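Local structure of diaminopropionate ammonia-lyase (Escherichia coli, 4D9I) at residues 21-26 and 202-207; 31-36 and 210-215; 137-142 and 182-187. The protein catalyses the pyridoxal-phosphate-dependent alpha,beta-elimination of both L- and D-2,3-diaminopropionate to pyruvate and ammonia, working as a homodimer. All blocks are in the same frame, centred on the assembly; numbering follows the deposited sequence.

Contact 1 of 3, residues 21-26 and 202-207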
# COMPACT_ATOMS: atom_id res chain seq x y z
N SER B 21 -12.41 -34.52 13.88
CA SER B 21 -11.27 -35.11 14.57
C SER B 21 -11.26 -34.73 16.06
O SER B 21 -11.04 -33.56 16.40
CB SER B 21 -9.96 -34.63 13.91
OG SER B 21 -8.81 -35.00 14.66
N PRO B 22 -11.51 -35.70 16.96
CA PRO B 22 -11.43 -35.39 18.39
C PRO B 22 -10.04 -34.91 18.81
O PRO B 22 -9.92 -34.17 19.77
CB PRO B 22 -11.73 -36.74 19.06
CG PRO B 22 -12.53 -37.50 18.05
CD PRO B 22 -11.96 -37.08 16.72
N LEU B 23 -9.00 -35.35 18.09
CA LEU B 23 -7.61 -34.95 18.32
C LEU B 23 -7.32 -33.45 18.08
O LEU B 23 -6.57 -32.83 18.84
CB LEU B 23 -6.65 -35.82 17.49
CG LEU B 23 -5.19 -35.86 17.99
CD1 LEU B 23 -5.14 -36.15 19.49
CD2 LEU B 23 -4.36 -36.88 17.22
N PHE B 24 -7.90 -32.89 17.01
CA PHE B 24 -7.75 -31.46 16.70
C PHE B 24 -9.09 -30.73 16.86
O PHE B 24 -9.74 -30.40 15.87
CB PHE B 24 -7.16 -31.24 15.27
CG PHE B 24 -5.87 -32.00 15.03
CD1 PHE B 24 -4.70 -31.66 15.72
CD2 PHE B 24 -5.83 -33.08 14.15
CE1 PHE B 24 -3.52 -32.37 15.52
CE2 PHE B 24 -4.66 -33.81 13.96
CZ PHE B 24 -3.49 -33.45 14.64
N SER B 25 -9.47 -30.47 18.11
CA SER B 25 -10.79 -29.90 18.44
C SER B 25 -10.72 -28.74 19.44
O SER B 25 -9.65 -28.27 19.80
CB SER B 25 -11.71 -30.99 18.99
OG SER B 25 -11.34 -31.36 20.30
N GLN B 26 -11.88 -28.28 19.90
CA GLN B 26 -11.96 -27.19 20.88
C GLN B 26 -11.16 -27.36 22.18
O GLN B 26 -10.53 -26.42 22.65
CB GLN B 26 -13.42 -26.91 21.22
CG GLN B 26 -14.06 -25.92 20.26
CD GLN B 26 -15.54 -25.77 20.50
OE1 GLN B 26 -16.34 -26.64 20.12
NE2 GLN B 26 -15.93 -24.67 21.11
N ILE B 202 2.20 -29.55 17.45
CA ILE B 202 2.32 -28.33 16.65
C ILE B 202 0.96 -27.89 16.10
O ILE B 202 0.61 -26.72 16.16
CB ILE B 202 3.36 -28.48 15.52
CG1 ILE B 202 4.77 -28.52 16.12
CG2 ILE B 202 3.24 -27.34 14.51
CD1 ILE B 202 5.84 -29.02 15.17
N MET B 203 0.19 -28.86 15.59
CA MET B 203 -1.11 -28.57 15.00
C MET B 203 -2.14 -28.16 16.03
O MET B 203 -2.98 -27.29 15.78
CB MET B 203 -1.62 -29.77 14.22
CG MET B 203 -0.87 -29.95 12.92
SD MET B 203 -1.21 -31.56 12.21
CE MET B 203 -2.92 -31.32 11.69
N GLN B 204 -2.08 -28.80 17.19
CA GLN B 204 -2.92 -28.39 18.31
C GLN B 204 -2.55 -26.97 18.77
O GLN B 204 -3.45 -26.15 19.04
CB GLN B 204 -2.80 -29.40 19.44
CG GLN B 204 -3.35 -30.77 19.08
CD GLN B 204 -3.10 -31.83 20.15
OE1 GLN B 204 -2.12 -31.78 20.87
NE2 GLN B 204 -3.99 -32.81 20.23
N GLY B 205 -1.26 -26.68 18.85
CA GLY B 205 -0.82 -25.36 19.26
C GLY B 205 -1.32 -24.30 18.30
O GLY B 205 -1.76 -23.22 18.72
N TYR B 206 -1.28 -24.60 17.00
CA TYR B 206 -1.74 -23.66 15.96
C TYR B 206 -3.19 -23.23 16.17
O TYR B 206 -3.60 -22.14 15.77
CB TYR B 206 -1.67 -24.29 14.57
CG TYR B 206 -0.29 -24.46 13.97
CD1 TYR B 206 0.83 -23.76 14.47
CD2 TYR B 206 -0.11 -25.29 12.87
CE1 TYR B 206 2.08 -23.90 13.88
CE2 TYR B 206 1.13 -25.44 12.28
CZ TYR B 206 2.22 -24.76 12.80
OH TYR B 206 3.44 -24.92 12.20
N ALA B 207 -3.97 -24.11 16.79
CA ALA B 207 -5.41 -23.89 16.94
C ALA B 207 -5.78 -22.70 17.83
O ALA B 207 -6.93 -22.22 17.80
CB ALA B 207 -6.10 -25.15 17.44

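Contact 2 of 3, residues 31-36 and 210-215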
# COMPACT_ATOMS: atom_id res chain seq x y z
N LEU B 31 -6.62 -25.89 25.77
CA LEU B 31 -5.43 -26.27 26.53
C LEU B 31 -4.18 -25.56 26.01
O LEU B 31 -3.41 -24.99 26.79
CB LEU B 31 -5.24 -27.79 26.51
CG LEU B 31 -6.27 -28.64 27.27
CD1 LEU B 31 -6.04 -30.13 27.03
CD2 LEU B 31 -6.23 -28.34 28.77
N ALA B 32 -3.99 -25.57 24.69
CA ALA B 32 -2.87 -24.86 24.09
C ALA B 32 -2.93 -23.36 24.43
O ALA B 32 -1.94 -22.78 24.87
CB ALA B 32 -2.82 -25.08 22.58
N ARG B 33 -4.11 -22.76 24.28
CA ARG B 33 -4.24 -21.33 24.56
C ARG B 33 -3.91 -20.95 26.01
O ARG B 33 -3.27 -19.93 26.26
CB ARG B 33 -5.64 -20.81 24.18
CG ARG B 33 -5.73 -19.30 24.33
CD ARG B 33 -6.98 -18.74 23.70
NE ARG B 33 -7.01 -17.30 23.89
CZ ARG B 33 -8.04 -16.53 23.58
NH1 ARG B 33 -9.14 -17.06 23.06
NH2 ARG B 33 -7.97 -15.22 23.81
N GLN B 34 -4.38 -21.77 26.95
CA GLN B 34 -4.03 -21.64 28.37
C GLN B 34 -2.52 -21.60 28.58
O GLN B 34 -2.02 -20.83 29.41
CB GLN B 34 -4.60 -22.82 29.15
CG GLN B 34 -6.12 -22.81 29.35
CD GLN B 34 -6.59 -24.07 30.08
OE1 GLN B 34 -6.31 -24.27 31.26
NE2 GLN B 34 -7.30 -24.94 29.36
N PHE B 35 -1.80 -22.45 27.82
CA PHE B 35 -0.34 -22.48 27.82
C PHE B 35 0.22 -21.17 27.28
O PHE B 35 1.04 -20.54 27.93
CB PHE B 35 0.17 -23.67 27.00
CG PHE B 35 1.63 -23.58 26.65
CD1 PHE B 35 2.59 -23.96 27.56
CD2 PHE B 35 2.03 -23.12 25.39
CE1 PHE B 35 3.94 -23.86 27.25
CE2 PHE B 35 3.38 -23.03 25.07
CZ PHE B 35 4.33 -23.40 26.01
N HIS B 36 -0.23 -20.78 26.08
CA HIS B 36 0.22 -19.53 25.44
C HIS B 36 0.01 -18.28 26.26
O HIS B 36 0.83 -17.37 26.22
CB HIS B 36 -0.41 -19.35 24.07
CG HIS B 36 0.02 -20.39 23.07
ND1 HIS B 36 -0.86 -21.08 22.32
CD2 HIS B 36 1.28 -20.86 22.73
CE1 HIS B 36 -0.19 -21.93 21.53
NE2 HIS B 36 1.12 -21.79 21.78
N ALA B 210 -7.21 -19.95 15.94
CA ALA B 210 -8.61 -20.17 15.58
C ALA B 210 -9.52 -19.94 16.81
O ALA B 210 -10.60 -19.30 16.68
CB ALA B 210 -8.80 -21.58 15.03
N ASP B 211 -9.10 -20.43 17.98
CA ASP B 211 -9.84 -20.16 19.23
C ASP B 211 -10.02 -18.65 19.46
O ASP B 211 -11.14 -18.17 19.72
CB ASP B 211 -9.17 -20.82 20.45
CG ASP B 211 -9.96 -20.62 21.74
OD1 ASP B 211 -10.81 -21.46 22.04
OD2 ASP B 211 -9.76 -19.61 22.46
N GLU B 212 -8.92 -17.90 19.33
CA GLU B 212 -8.97 -16.44 19.44
C GLU B 212 -9.92 -15.82 18.44
O GLU B 212 -10.73 -14.96 18.81
CB GLU B 212 -7.59 -15.82 19.24
CG GLU B 212 -6.58 -16.07 20.35
CD GLU B 212 -5.21 -15.55 19.99
OE1 GLU B 212 -5.09 -14.89 18.91
OE2 GLU B 212 -4.25 -15.77 20.79
N ALA B 213 -9.83 -16.24 17.18
CA ALA B 213 -10.67 -15.71 16.11
C ALA B 213 -12.16 -15.97 16.36
O ALA B 213 -12.97 -15.10 16.08
CB ALA B 213 -10.25 -16.25 14.73
N VAL B 214 -12.50 -17.15 16.88
CA VAL B 214 -13.89 -17.47 17.17
C VAL B 214 -14.41 -16.56 18.28
O VAL B 214 -15.48 -15.98 18.15
CB VAL B 214 -14.11 -18.96 17.54
CG1 VAL B 214 -15.51 -19.19 18.05
CG2 VAL B 214 -13.89 -19.84 16.32
N GLU B 215 -13.63 -16.42 19.35
CA GLU B 215 -13.93 -15.49 20.42
C GLU B 215 -14.11 -14.08 19.84
O GLU B 215 -15.03 -13.38 20.20
CB GLU B 215 -12.81 -15.47 21.47
CG GLU B 215 -13.12 -14.59 22.67
CD GLU B 215 -11.94 -14.44 23.63
OE1 GLU B 215 -10.83 -14.91 23.32
OE2 GLU B 215 -12.12 -13.83 24.71

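Contact 3 of 3, residues 137-142 and 182-187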
# COMPACT_ATOMS: atom_id res chain seq x y z
N ASN B 137 19.24 -25.72 23.49
CA ASN B 137 19.92 -25.45 22.23
C ASN B 137 19.06 -25.75 21.00
O ASN B 137 18.16 -26.58 21.06
CB ASN B 137 21.23 -26.24 22.17
CG ASN B 137 22.25 -25.74 23.17
OD1 ASN B 137 22.59 -26.43 24.12
ND2 ASN B 137 22.74 -24.52 22.96
N ALA B 138 19.32 -25.05 19.91
CA ALA B 138 18.66 -25.34 18.65
C ALA B 138 19.63 -25.31 17.47
O ALA B 138 20.55 -24.49 17.43
CB ALA B 138 17.49 -24.38 18.42
N VAL B 139 19.42 -26.21 16.52
CA VAL B 139 20.24 -26.27 15.30
C VAL B 139 19.31 -26.29 14.09
O VAL B 139 18.61 -27.27 13.83
CB VAL B 139 21.22 -27.48 15.30
CG1 VAL B 139 22.12 -27.46 14.06
CG2 VAL B 139 22.09 -27.48 16.54
N ILE B 140 19.27 -25.17 13.36
CA ILE B 140 18.35 -24.99 12.24
C ILE B 140 19.06 -25.15 10.89
O ILE B 140 20.12 -24.57 10.66
CB ILE B 140 17.65 -23.60 12.31
CG1 ILE B 140 17.08 -23.32 13.72
CG2 ILE B 140 16.59 -23.46 11.25
CD1 ILE B 140 16.19 -24.40 14.34
N TYR B 141 18.48 -25.96 10.01
CA TYR B 141 18.96 -26.05 8.63
C TYR B 141 18.00 -25.31 7.68
O TYR B 141 16.78 -25.40 7.83
CB TYR B 141 19.16 -27.51 8.21
CG TYR B 141 20.26 -28.24 8.96
CD1 TYR B 141 20.72 -27.79 10.20
CD2 TYR B 141 20.83 -29.40 8.44
CE1 TYR B 141 21.72 -28.46 10.89
CE2 TYR B 141 21.84 -30.07 9.13
CZ TYR B 141 22.27 -29.60 10.35
OH TYR B 141 23.26 -30.26 11.05
N MET B 142 18.55 -24.55 6.74
CA MET B 142 17.76 -23.87 5.70
C MET B 142 18.28 -24.26 4.30
O MET B 142 19.48 -24.45 4.12
CB MET B 142 17.77 -22.35 5.91
CG MET B 142 17.20 -21.88 7.25
SD MET B 142 16.97 -20.09 7.31
CE MET B 142 15.56 -19.94 6.21
N HIS B 182 24.00 -37.11 16.42
CA HIS B 182 24.37 -36.34 17.61
C HIS B 182 23.47 -36.50 18.83
O HIS B 182 23.80 -35.98 19.90
CB HIS B 182 24.45 -34.85 17.27
CG HIS B 182 25.59 -34.50 16.35
ND1 HIS B 182 25.40 -34.06 15.09
CD2 HIS B 182 26.97 -34.52 16.55
CE1 HIS B 182 26.59 -33.81 14.51
NE2 HIS B 182 27.55 -34.09 15.41
N GLY B 183 22.34 -37.18 18.69
CA GLY B 183 21.38 -37.27 19.78
C GLY B 183 20.50 -36.02 19.90
O GLY B 183 20.04 -35.67 20.99
N TRP B 184 20.27 -35.33 18.78
CA TRP B 184 19.37 -34.17 18.79
C TRP B 184 17.94 -34.60 18.65
O TRP B 184 17.65 -35.68 18.14
CB TRP B 184 19.74 -33.17 17.70
CG TRP B 184 21.15 -32.64 17.82
CD1 TRP B 184 21.97 -32.65 18.94
CD2 TRP B 184 21.95 -31.99 16.78
NE1 TRP B 184 23.17 -32.06 18.68
CE2 TRP B 184 23.22 -31.64 17.40
CE3 TRP B 184 21.73 -31.66 15.44
CZ2 TRP B 184 24.24 -31.01 16.69
CZ3 TRP B 184 22.76 -31.01 14.74
CH2 TRP B 184 23.98 -30.70 15.35
N GLU B 185 17.03 -33.75 19.13
CA GLU B 185 15.61 -33.97 18.97
C GLU B 185 15.10 -33.21 17.74
O GLU B 185 15.08 -31.97 17.71
CB GLU B 185 14.88 -33.48 20.23
CG GLU B 185 13.40 -33.85 20.26
CD GLU B 185 13.17 -35.30 20.67
OE1 GLU B 185 13.88 -35.79 21.54
OE2 GLU B 185 12.26 -35.96 20.12
N VAL B 186 14.70 -33.97 16.72
CA VAL B 186 14.11 -33.40 15.51
C VAL B 186 12.72 -32.81 15.79
O VAL B 186 11.84 -33.51 16.30
CB VAL B 186 13.96 -34.48 14.42
CG1 VAL B 186 13.23 -33.93 13.20
CG2 VAL B 186 15.32 -35.03 14.02
N VAL B 187 12.54 -31.53 15.45
CA VAL B 187 11.23 -30.87 15.56
C VAL B 187 10.80 -30.34 14.18
O VAL B 187 11.23 -29.26 13.76
CB VAL B 187 11.24 -29.74 16.63
CG1 VAL B 187 9.86 -29.10 16.77
CG2 VAL B 187 11.73 -30.30 17.97

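Contact 1 of 3, residues 21-26 and 202-207
Phe24 lies against Met203 in a Met-aromatic contact, while Gln204, the next residue of helix 197-206, ties down the loop that carries the ring. Residues 21-25 end the connection between strand 8-12 and helix 26-36; Ser25 stands at the N-cap position and Gln26 begins the helix. Within the loop, Ser21 OG accepts from Phe24 N in an ST motif.

The methyl CE of Met203 sits over one face of the phenyl ring, 3.9 Å from its centroid and 19° off the normal, a CH-pi contact displaced toward the rim. The bend of the methionine chain at its end (chi3 71°) brings CE over the face, whereas SD approaches obliquely. Met203 CB packs on Phe24 CE1 at 3.5 Å. Beyond the two segments, Ile301 and Leu297 of helix 296-305 touch Phe24 and Met203 respectively, so that this helix flanks the apolar patch.

Gln204 does two jobs. Its CG rests obliquely on the Phe24 ring at CD1, 3.7 Å away, with the amide plane turned steeply to the ring. The chain then runs extended past the phenyl group to the exposed Leu23, whose CD1 lies 3.6 Å from Gln204 NE2. That nitrogen donates to Leu23 O over 2.9 Å in a nearly straight bond, the N-H...O angle being 166°.

Contact 2 of 3, residues 31-36 and 210-215
A salt-bridge network centred on Arg33 joins helix 26-36 to helix 208-220, reaching Asp211 and Glu215 with the end of a single long side chain. The two segments run almost perpendicular, at 94°, and their axes come no closer than 10.9 Å, so the helices meet through side chains and not backbone to backbone. Arg33 spans the gap because its chain is fully extended from CG to NE, with CG anti to the backbone N (chi1 -174°).

At its far end NH1 serves both acids. It donates to Asp211 OD2 over 2.7 Å, in the guanidinium plane, with an N-H...O angle of 162°. The same nitrogen gives a more bent bond, also 2.7 Å, to Glu215 OE1, and NH2 adds a third of 2.9 Å to that oxygen. Glu215 thus takes an end-on grip from two nitrogens with one atom, its carboxylate turned well out of the guanidinium plane. Rotation of the guanidinium is probably much restricted by these three bonds.

In this fold type II PLP-dependent enzyme, helix 208-220 follows helix 197-206 and packs on helix 235-248 through Val214. Asp211 and Glu215 are one turn apart on it, an i, i+4 spacing that brings both acids to NH1, Glu215 at the NH1/NH2 end and Asp211 on the side nearer CD. Glu212, between them in sequence, plays another part: its CG lies over the centre of the guanidinium face, 3.6 Å from Arg33 CZ. The Glu212 carboxylate turns to other partners, forming salt bridges with Lys65 and Arg70 through OE1 and a hydrogen bond with the hydroxyl of Tyr42 through OE2. Tyr42 OH is also hydrogen-bonded to Arg33 NE.

Contact 3 of 3, residues 137-142 and 182-187
Val139 packs over one face of the Trp184 indole beside the four-stranded parallel sheet of this fold type II enzyme. Strand 137-142 is an inner strand and strand 185-186 an edge one, and strand 114-118 runs between them. The segments are therefore not hydrogen-bonded neighbours: the CA atoms of Val139 and Trp184 stay 8.7 Å apart, and the indole bridges the distance above the intervening strand, where it also touches Thr114.

The close packing is at the six-membered ring. Val139 CG2 stands over its face, 4.0 Å from the centroid and 13° off the normal, in a CH-pi contact. The other methyl, CG1, set anti to the valine backbone N (chi1 -176°), meets Trp184 CZ3 at 3.7 Å. One branched side chain thereby presents both methyls to the indole. Tyr141, buried and two residues further along the strand, lies on the same side of the sheet, and its ring is packed against helix 168-182 by Thr171, Thr175 and His178.

Toward solvent the contact thins out. His182 and Gly183, where helix 168-182 ends, are exposed; Gly183 has positive phi (79°), a backbone turn that suits glycine, since a CB would run into the carbonyl oxygen of His182. His182 contributes CB, which lies over the indole face opposite Val139. Were Trp184 replaced by an alanine, the Val139 methyls would probably lose the surface they rest on, and Tyr141 OH and His182 CB their neighbour. On the buried side, Tyr141 reaches the indole by its hydroxyl alone: OH lies at the edge, near the indole plane, 3.8 Å from Trp184 CZ3.

How the contacts relate
Contacts 1 and 2 adjoin, their centres about 10 Å apart, and draw on neighbouring elements: loop 21-25 leads into helix 26-36, and helices 197-206 and 208-220 are consecutive. They touch where Gly205 O meets His36 CE1 at 3.5 Å. Their chemistry follows their burial. Contact 1 is mostly buried and combines apolar packing with one neutral hydrogen bond, whereas the partly exposed contact 2 relies on charge. Contact 3, about 24 Å from contact 1 and 28 Å from contact 2 between centres, belongs to the four-stranded parallel sheet; it is buried at Val139 and Tyr141, partly exposed at Trp184, and packs without polar bonds between its segments. Along the chain, its strand 185-186 precedes helix 197-206 of contact 1.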